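Glucanase (Klebsiella pneumoniae, PDB 5GY3) probably hydrolyses internal beta-1,4-glucosidic bonds of cellulose and related beta-glucans, as a family 8 endoglucanase. Local coordinates at residues A[50-53]-A[54-58]; A[155-158]-A[159-163]; A[205-208]-A[209-212]; A[293-296]-A[297-301]. All coordinates share one frame; numbering follows the deposited sequence.

Interaction 1. Residues A[50-53]-A[54-58]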
# COMPACT_ATOMS: atom_id res chain seq x y z
N LYS A 50 -14.66 -11.22 9.86
CA LYS A 50 -13.62 -12.08 10.42
C LYS A 50 -12.26 -11.40 10.35
O LYS A 50 -11.49 -11.40 11.32
CB LYS A 50 -13.57 -13.42 9.68
CG LYS A 50 -14.60 -14.48 10.09
CD LYS A 50 -14.64 -15.65 9.07
CE LYS A 50 -15.74 -15.44 8.01
NZ LYS A 50 -15.50 -16.02 6.63
N LEU A 51 -11.93 -10.84 9.18
CA LEU A 51 -10.65 -10.17 8.99
C LEU A 51 -10.50 -9.00 9.95
O LEU A 51 -9.46 -8.83 10.60
CB LEU A 51 -10.51 -9.68 7.55
CG LEU A 51 -10.46 -10.73 6.45
CD1 LEU A 51 -10.77 -10.12 5.09
CD2 LEU A 51 -9.09 -11.40 6.45
N TRP A 52 -11.56 -8.19 10.06
CA TRP A 52 -11.51 -7.00 10.90
C TRP A 52 -11.50 -7.38 12.38
O TRP A 52 -10.74 -6.79 13.17
CB TRP A 52 -12.70 -6.09 10.57
CG TRP A 52 -12.90 -4.94 11.51
CD1 TRP A 52 -14.08 -4.56 12.10
CD2 TRP A 52 -11.91 -4.02 11.98
NE1 TRP A 52 -13.88 -3.47 12.91
CE2 TRP A 52 -12.55 -3.12 12.86
CE3 TRP A 52 -10.53 -3.87 11.76
CZ2 TRP A 52 -11.87 -2.08 13.50
CZ3 TRP A 52 -9.85 -2.85 12.40
CH2 TRP A 52 -10.52 -1.97 13.26
N GLN A 53 -12.31 -8.36 12.77
CA GLN A 53 -12.33 -8.80 14.16
C GLN A 53 -10.96 -9.29 14.61
O GLN A 53 -10.51 -8.98 15.72
CB GLN A 53 -13.38 -9.90 14.35
CG GLN A 53 -13.30 -10.67 15.67
CD GLN A 53 -14.28 -11.84 15.71
OE1 GLN A 53 -14.66 -12.39 14.67
NE2 GLN A 53 -14.70 -12.23 16.92
N TRP A 54 -10.27 -10.07 13.77
CA TRP A 54 -8.94 -10.52 14.18
C TRP A 54 -7.97 -9.35 14.25
O TRP A 54 -7.20 -9.23 15.21
CB TRP A 54 -8.42 -11.60 13.23
CG TRP A 54 -7.06 -12.06 13.67
CD1 TRP A 54 -6.78 -13.06 14.57
CD2 TRP A 54 -5.80 -11.51 13.29
NE1 TRP A 54 -5.42 -13.17 14.75
CE2 TRP A 54 -4.79 -12.22 13.98
CE3 TRP A 54 -5.41 -10.48 12.42
CZ2 TRP A 54 -3.43 -11.94 13.82
CZ3 TRP A 54 -4.07 -10.20 12.26
CH2 TRP A 54 -3.09 -10.93 12.96
N THR A 55 -8.01 -8.47 13.25
CA THR A 55 -7.11 -7.32 13.22
C THR A 55 -7.28 -6.46 14.46
O THR A 55 -6.31 -6.09 15.13
CB THR A 55 -7.37 -6.50 11.97
OG1 THR A 55 -7.26 -7.34 10.82
CG2 THR A 55 -6.39 -5.33 11.86
N ASP A 56 -8.53 -6.12 14.78
CA ASP A 56 -8.79 -5.22 15.89
C ASP A 56 -8.42 -5.89 17.21
O ASP A 56 -7.68 -5.31 18.02
CB ASP A 56 -10.26 -4.79 15.87
CG ASP A 56 -10.57 -3.73 16.90
OD1 ASP A 56 -9.69 -2.90 17.20
OD2 ASP A 56 -11.71 -3.72 17.41
N SER A 57 -8.89 -7.12 17.43
CA SER A 57 -8.63 -7.75 18.72
C SER A 57 -7.16 -8.09 18.91
O SER A 57 -6.66 -8.05 20.04
CB SER A 57 -9.50 -9.01 18.89
OG SER A 57 -9.20 -9.95 17.88
N THR A 58 -6.43 -8.42 17.83
CA THR A 58 -5.06 -8.88 17.99
C THR A 58 -4.03 -7.76 17.87
O THR A 58 -3.07 -7.72 18.64
CB THR A 58 -4.73 -9.95 16.94
OG1 THR A 58 -5.77 -10.94 16.94
CG2 THR A 58 -3.37 -10.62 17.25
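Asp56 lies over one face of the Trp52 indole, one turn further along helix 45-59. The contact is a CH-pi one, with Asp56 CB 3.8 Å from the centroid of the six-membered ring of Trp52 and only 10° off the ring normal. Both side chains leave the backbone with CG anti to N (Asp56 chi1 -173°), which sends them out of the helix together, and the carboxylate plane lies nearly parallel to the indole, 8° from it. Thr55 meets the same ring differently: its CB is 4.1 Å from Trp52 CE3, and the two side chains cross at about a right angle. Hydroxyls also turn back to the helix. Thr55 OG1 donates to Leu51 O at 2.7 Å, Ser57 OG to Gln53 O at 2.7 Å and Thr58 OG1 to Trp54 O, each on the face of the carbonyl opposite the residue's own N-H. Within this (alpha/alpha)6-barrel fold, Trp52 also packs on Ile92 and Leu96 of helix 86-103, and Thr55 OG1 is also hydrogen-bonded to Gln32 NE2. The Asp56 carboxylate has its salt bridge with Arg60, so the indole receives the methylene while the charge is met by the arginine.

Interaction 2. Residues A[155-158]-A[159-163]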
# COMPACT_ATOMS: atom_id res chain seq x y z
N PHE A 155 -2.83 7.44 -2.32
CA PHE A 155 -3.65 8.55 -2.80
C PHE A 155 -5.15 8.25 -2.87
O PHE A 155 -5.93 9.11 -2.45
CB PHE A 155 -3.13 9.01 -4.17
CG PHE A 155 -1.69 9.41 -4.15
CD1 PHE A 155 -1.28 10.55 -3.48
CD2 PHE A 155 -0.74 8.63 -4.80
CE1 PHE A 155 0.06 10.93 -3.46
CE2 PHE A 155 0.61 9.00 -4.77
CZ PHE A 155 1.00 10.15 -4.11
N PRO A 156 -5.61 7.09 -3.35
CA PRO A 156 -7.07 6.90 -3.41
C PRO A 156 -7.71 6.78 -2.03
O PRO A 156 -8.87 7.18 -1.85
CB PRO A 156 -7.23 5.61 -4.24
CG PRO A 156 -5.93 4.87 -4.01
CD PRO A 156 -4.89 5.96 -3.97
N ALA A 157 -6.99 6.23 -1.06
CA ALA A 157 -7.49 6.21 0.31
C ALA A 157 -7.59 7.62 0.88
O ALA A 157 -8.58 7.97 1.51
CB ALA A 157 -6.59 5.35 1.18
N TRP A 158 -6.55 8.44 0.67
CA TRP A 158 -6.56 9.79 1.20
C TRP A 158 -7.72 10.60 0.63
O TRP A 158 -8.34 11.40 1.35
CB TRP A 158 -5.23 10.49 0.90
CG TRP A 158 -4.05 9.86 1.58
CD1 TRP A 158 -4.06 8.79 2.43
CD2 TRP A 158 -2.69 10.26 1.45
NE1 TRP A 158 -2.78 8.52 2.85
CE2 TRP A 158 -1.92 9.40 2.26
CE3 TRP A 158 -2.04 11.28 0.73
CZ2 TRP A 158 -0.53 9.52 2.38
CZ3 TRP A 158 -0.66 11.40 0.84
CH2 TRP A 158 0.08 10.52 1.66
N ARG A 159 -8.02 10.42 -0.65
CA ARG A 159 -9.15 11.13 -1.24
C ARG A 159 -10.46 10.69 -0.59
O ARG A 159 -11.31 11.52 -0.26
CB ARG A 159 -9.18 10.91 -2.76
CG ARG A 159 -10.34 11.61 -3.48
CD ARG A 159 -10.95 10.72 -4.55
NE ARG A 159 -10.84 9.29 -4.18
CZ ARG A 159 -11.84 8.54 -3.72
NH1 ARG A 159 -13.02 9.10 -3.59
NH2 ARG A 159 -11.63 7.28 -3.44
N ALA A 160 -10.61 9.38 -0.35
CA ALA A 160 -11.79 8.88 0.33
C ALA A 160 -11.90 9.44 1.74
O ALA A 160 -12.99 9.83 2.18
CB ALA A 160 -11.77 7.35 0.38
N PHE A 161 -10.78 9.48 2.47
CA PHE A 161 -10.80 10.07 3.81
C PHE A 161 -11.32 11.50 3.77
O PHE A 161 -12.17 11.91 4.57
CB PHE A 161 -9.41 10.05 4.44
CG PHE A 161 -8.81 8.68 4.64
CD1 PHE A 161 -9.60 7.54 4.65
CD2 PHE A 161 -7.44 8.54 4.84
CE1 PHE A 161 -9.04 6.27 4.85
CE2 PHE A 161 -6.87 7.29 5.05
CZ PHE A 161 -7.67 6.15 5.04
N ALA A 162 -10.78 12.30 2.84
CA ALA A 162 -11.14 13.71 2.76
C ALA A 162 -12.63 13.91 2.52
O ALA A 162 -13.21 14.89 3.01
CB ALA A 162 -10.34 14.40 1.66
N GLU A 163 -13.27 13.02 1.76
CA GLU A 163 -14.70 13.14 1.52
C GLU A 163 -15.53 12.92 2.78
O GLU A 163 -16.71 13.30 2.80
CB GLU A 163 -15.14 12.16 0.46
CG GLU A 163 -14.39 12.28 -0.85
CD GLU A 163 -14.90 11.29 -1.87
OE1 GLU A 163 -14.69 10.06 -1.70
OE2 GLU A 163 -15.53 11.72 -2.86
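Arg159 and Pro156 meet on helix 155-164 of the (alpha/alpha)6 barrel, where the carbonyl of Pro156 is reached by two donors. Ala160 N makes the regular helical bond to Pro156 O at 3.2 Å; Arg159 NH2 adds a weak one of the same length, bent to 122° at the hydrogen. The arginine chain is folded at chi2 and chi3 (-139° and 30°), which carries the guanidinium back over the preceding turn. Its other end is better satisfied: Arg159 NH1 forms a salt bridge to Glu163 OE1 at 2.7 Å, one turn further on. The remaining backbone acceptors are taken in order, Phe155 O by Arg159 N, Ala157 O by Phe161 N and Trp158 O by Ala162 N. Phe161 CE2 comes to the edge of the indole, near its plane, 4.1 Å from Trp158 CD1. Trp170 meets both rings, edge-to-face with Phe161, while Ala157 and Pro156 pack on Trp94 of helix 86-103. Ala157 O, already bonded to Phe161 N, also lies over one face of the Phe161 ring, 3.2 Å above its plane and displaced toward the rim.

Interaction 3. Residues A[205-208]-A[209-212]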
# COMPACT_ATOMS: atom_id res chain seq x y z
N LEU A 205 17.00 11.72 -1.58
CA LEU A 205 17.83 10.68 -2.17
C LEU A 205 17.25 9.35 -1.75
O LEU A 205 16.52 9.28 -0.75
CB LEU A 205 19.28 10.78 -1.71
CG LEU A 205 20.03 12.02 -2.18
CD1 LEU A 205 21.20 12.20 -1.30
CD2 LEU A 205 20.48 11.87 -3.63
N PRO A 206 17.58 8.27 -2.46
CA PRO A 206 17.27 6.94 -1.92
C PRO A 206 17.87 6.80 -0.52
O PRO A 206 19.00 7.24 -0.26
CB PRO A 206 17.93 5.98 -2.92
CG PRO A 206 17.99 6.78 -4.21
CD PRO A 206 18.26 8.21 -3.77
N ALA A 207 17.10 6.21 0.39
CA ALA A 207 17.54 6.15 1.78
C ALA A 207 18.77 5.27 1.93
O ALA A 207 18.94 4.28 1.22
CB ALA A 207 16.41 5.64 2.67
N LYS A 208 19.64 5.64 2.88
CA LYS A 208 20.92 4.94 3.04
C LYS A 208 20.73 3.49 3.45
O LYS A 208 21.55 2.63 3.08
CB LYS A 208 21.80 5.61 4.10
CG LYS A 208 22.06 7.09 3.94
CD LYS A 208 23.13 7.59 4.94
CE LYS A 208 23.10 6.82 6.27
NZ LYS A 208 21.92 7.11 7.15
N GLU A 209 19.69 3.19 4.20
CA GLU A 209 19.64 1.96 4.97
C GLU A 209 19.09 0.77 4.19
O GLU A 209 19.14 -0.35 4.71
CB GLU A 209 18.81 2.18 6.24
CG GLU A 209 19.42 3.20 7.20
CD GLU A 209 18.92 4.62 6.99
OE1 GLU A 209 18.53 4.99 5.86
OE2 GLU A 209 18.92 5.39 7.98
N TRP A 210 18.60 0.97 2.98
CA TRP A 210 17.99 -0.07 2.18
C TRP A 210 18.63 -0.10 0.80
O TRP A 210 19.20 0.90 0.35
CB TRP A 210 16.48 0.15 2.01
CG TRP A 210 15.64 0.06 3.24
CD1 TRP A 210 14.95 -1.03 3.69
CD2 TRP A 210 15.35 1.12 4.16
NE1 TRP A 210 14.27 -0.72 4.85
CE2 TRP A 210 14.50 0.60 5.15
CE3 TRP A 210 15.74 2.46 4.25
CZ2 TRP A 210 14.02 1.37 6.21
CZ3 TRP A 210 15.27 3.23 5.30
CH2 TRP A 210 14.42 2.68 6.27
N PRO A 211 18.53 -1.23 0.09
CA PRO A 211 18.93 -1.25 -1.32
C PRO A 211 18.14 -0.20 -2.10
O PRO A 211 16.90 -0.15 -2.01
CB PRO A 211 18.57 -2.67 -1.78
CG PRO A 211 18.62 -3.49 -0.51
CD PRO A 211 18.06 -2.55 0.54
N PRO A 212 18.80 0.63 -2.83
CA PRO A 212 18.12 1.76 -3.49
C PRO A 212 17.42 1.32 -4.77
O PRO A 212 17.73 1.78 -5.87
CB PRO A 212 19.28 2.73 -3.76
CG PRO A 212 20.44 1.80 -4.04
CD PRO A 212 20.26 0.62 -3.10
O HOH W 1 17.45 3.01 -0.56
O HOH W 2 18.38 7.52 5.35
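Lys208 and Glu209 occupy the two central positions of a type I beta turn from Ala207 to Trp210, and a bend at Glu209 chi2 (92°) swings its carboxylate back toward the lysine. The lysine chain, itself curled at its last two torsions, brings Lys208 NZ to 3.6 Å from Glu209 OE2, a salt bridge at rather long range on the protein surface. OE2 also has a weak hydrogen bond with Asn147 ND2. Glu209 OE1 takes a bond from a water 2.6 Å away, which in turn accepts only weakly from Lys208 N. A second water spans the base of the turn, 2.6 Å from Ala207 O and 2.9 Å from Trp210 O, and joins two carbonyls that could not bond each other directly. The turn follows strand 204-206, the edge of a three-stranded antiparallel sheet, and its backbone is tied to Trp195 through Ala207. Trp210 stacks on the Trp195 ring, and Glu209 CB lies over one Trp210 face. Beyond the turn the returning chain sets Pro212 against Pro206, CB to CB at 3.6 Å. Ala207 CB abuts the edge of the indole near its plane, 3.6 Å from Trp210 CE3.

Interaction 4. Residues A[293-296]-A[297-301]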
# COMPACT_ATOMS: atom_id res chain seq x y z
N TYR A 293 1.35 -15.01 -1.93
CA TYR A 293 0.41 -14.05 -1.32
C TYR A 293 0.50 -12.70 -2.02
O TYR A 293 -0.52 -12.08 -2.36
CB TYR A 293 0.70 -13.86 0.18
CG TYR A 293 0.38 -12.43 0.65
CD1 TYR A 293 -0.93 -12.04 0.94
CD2 TYR A 293 1.38 -11.47 0.76
CE1 TYR A 293 -1.22 -10.72 1.33
CE2 TYR A 293 1.10 -10.16 1.14
CZ TYR A 293 -0.20 -9.79 1.43
OH TYR A 293 -0.46 -8.48 1.80
N TYR A 294 1.72 -12.23 -2.24
CA TYR A 294 1.96 -10.91 -2.79
C TYR A 294 1.41 -10.77 -4.20
O TYR A 294 0.73 -9.79 -4.52
CB TYR A 294 3.47 -10.66 -2.75
CG TYR A 294 3.93 -9.37 -3.34
CD1 TYR A 294 3.97 -8.22 -2.58
CD2 TYR A 294 4.34 -9.30 -4.66
CE1 TYR A 294 4.40 -7.04 -3.12
CE2 TYR A 294 4.76 -8.12 -5.21
CZ TYR A 294 4.79 -6.99 -4.44
OH TYR A 294 5.21 -5.81 -5.00
N SER A 295 1.69 -11.75 -5.06
CA SER A 295 1.21 -11.71 -6.44
C SER A 295 -0.30 -11.82 -6.49
O SER A 295 -0.96 -11.06 -7.20
CB SER A 295 1.86 -12.82 -7.27
OG SER A 295 1.34 -12.86 -8.60
N ALA A 296 -0.87 -12.75 -5.72
CA ALA A 296 -2.32 -12.91 -5.69
C ALA A 296 -3.02 -11.63 -5.24
O ALA A 296 -4.07 -11.27 -5.78
CB ALA A 296 -2.69 -14.07 -4.76
N SER A 297 -2.44 -10.94 -4.26
CA SER A 297 -3.04 -9.69 -3.78
C SER A 297 -3.00 -8.62 -4.86
O SER A 297 -4.01 -7.96 -5.14
CB SER A 297 -2.31 -9.22 -2.52
OG SER A 297 -2.33 -10.20 -1.50
N LEU A 298 -1.84 -8.42 -5.49
CA LEU A 298 -1.70 -7.39 -6.51
C LEU A 298 -2.62 -7.64 -7.69
O LEU A 298 -3.20 -6.70 -8.24
CB LEU A 298 -0.25 -7.30 -6.98
CG LEU A 298 0.75 -6.54 -6.11
CD1 LEU A 298 2.10 -6.51 -6.82
CD2 LEU A 298 0.27 -5.12 -5.85
N LYS A 299 -2.75 -8.90 -8.12
CA LYS A 299 -3.65 -9.20 -9.22
C LYS A 299 -5.05 -8.67 -8.95
O LYS A 299 -5.68 -8.09 -9.84
CB LYS A 299 -3.70 -10.71 -9.46
CG LYS A 299 -2.50 -11.29 -10.18
CD LYS A 299 -2.78 -12.75 -10.50
CE LYS A 299 -1.73 -13.35 -11.43
NZ LYS A 299 -2.08 -14.78 -11.75
N GLN A 300 -5.53 -8.86 -7.73
CA GLN A 300 -6.90 -8.46 -7.43
C GLN A 300 -7.01 -6.97 -7.14
O GLN A 300 -8.06 -6.38 -7.43
CB GLN A 300 -7.42 -9.25 -6.24
CG GLN A 300 -7.60 -10.72 -6.53
CD GLN A 300 -7.86 -11.48 -5.27
OE1 GLN A 300 -9.01 -11.65 -4.87
NE2 GLN A 300 -6.80 -11.91 -4.61
N LEU A 301 -5.97 -6.36 -6.56
CA LEU A 301 -5.99 -4.92 -6.34
C LEU A 301 -5.97 -4.16 -7.66
O LEU A 301 -6.62 -3.11 -7.79
CB LEU A 301 -4.81 -4.51 -5.48
CG LEU A 301 -4.80 -5.02 -4.04
CD1 LEU A 301 -3.43 -4.80 -3.43
CD2 LEU A 301 -5.89 -4.33 -3.22
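Ser297 grips the carbonyl of Tyr293 twice, its OG at 2.7 Å and its N at 2.9 Å from Tyr293 O, the two donors arriving from opposite faces of the carbonyl plane. The hydroxyl sits anti to the serine's own carbonyl carbon (chi1 -57°), a position that also leaves it 3.1 Å from Tyr293 CE1, obliquely to the phenol ring. Ser297 OG has a further hydrogen-bond partner in Tyr7 OH. One turn on, the carboxamide of Gln300 repeats the theme: its NE2 reaches Ala296 O at 3.0 Å, almost straight at 176°. The oxygen lies in the plane of the Gln300 amide, whereas NE2 stands well above the plane of the Ala296 carbonyl, 57° out of it. The backbone bond from Gln300 N to the same oxygen is weak. Both pairs lie on helix 293-307, the last helix of the chain, in the (alpha/alpha)6-barrel fold of family 8, with helices 2-11 and 29-41 packed against it through Tyr7 and Phe34. Tyr293 OH bonds to Glu30, and Lys299, whose CG passes Ser295 O at 3.4 Å, carries its NZ to a salt bridge with Asp291, which also receives the hydroxyl of Ser295. Leu298 CG lies over one face of the Tyr294 ring, and its CD1 is 3.5 Å from Tyr294 CE2. The phenol is steered there by CG anti to N, and Tyr294 OH is tied to the carbonyl of Phe216, whose ring meets Tyr294 edge-to-face, while Leu270 of helix 268-278 touches both Tyr294 and Leu298.

Overall arrangement
Interactions 1, 2 and 4 lie on three helices of the barrel, whereas interaction 3 belongs to a surface turn beside the small sheet. None touches another: the nearest atoms are about 9 Å apart between interactions 1 and 4 and between 2 and 4. Helix 86-103, which carries Asp87, the predicted nucleophile, near its start, links interactions 1 and 2, since it packs on Trp52 and Thr55 as well as on Ala157. Helix 29-41 similarly joins interactions 1 and 4. The side chains of Trp158, Tyr293 and Trp210 are about 8, 9 and 12 Å from that of Asp87. Interactions 1 and 3, centres 34 Å apart, stand on opposite sides of the chain's centre.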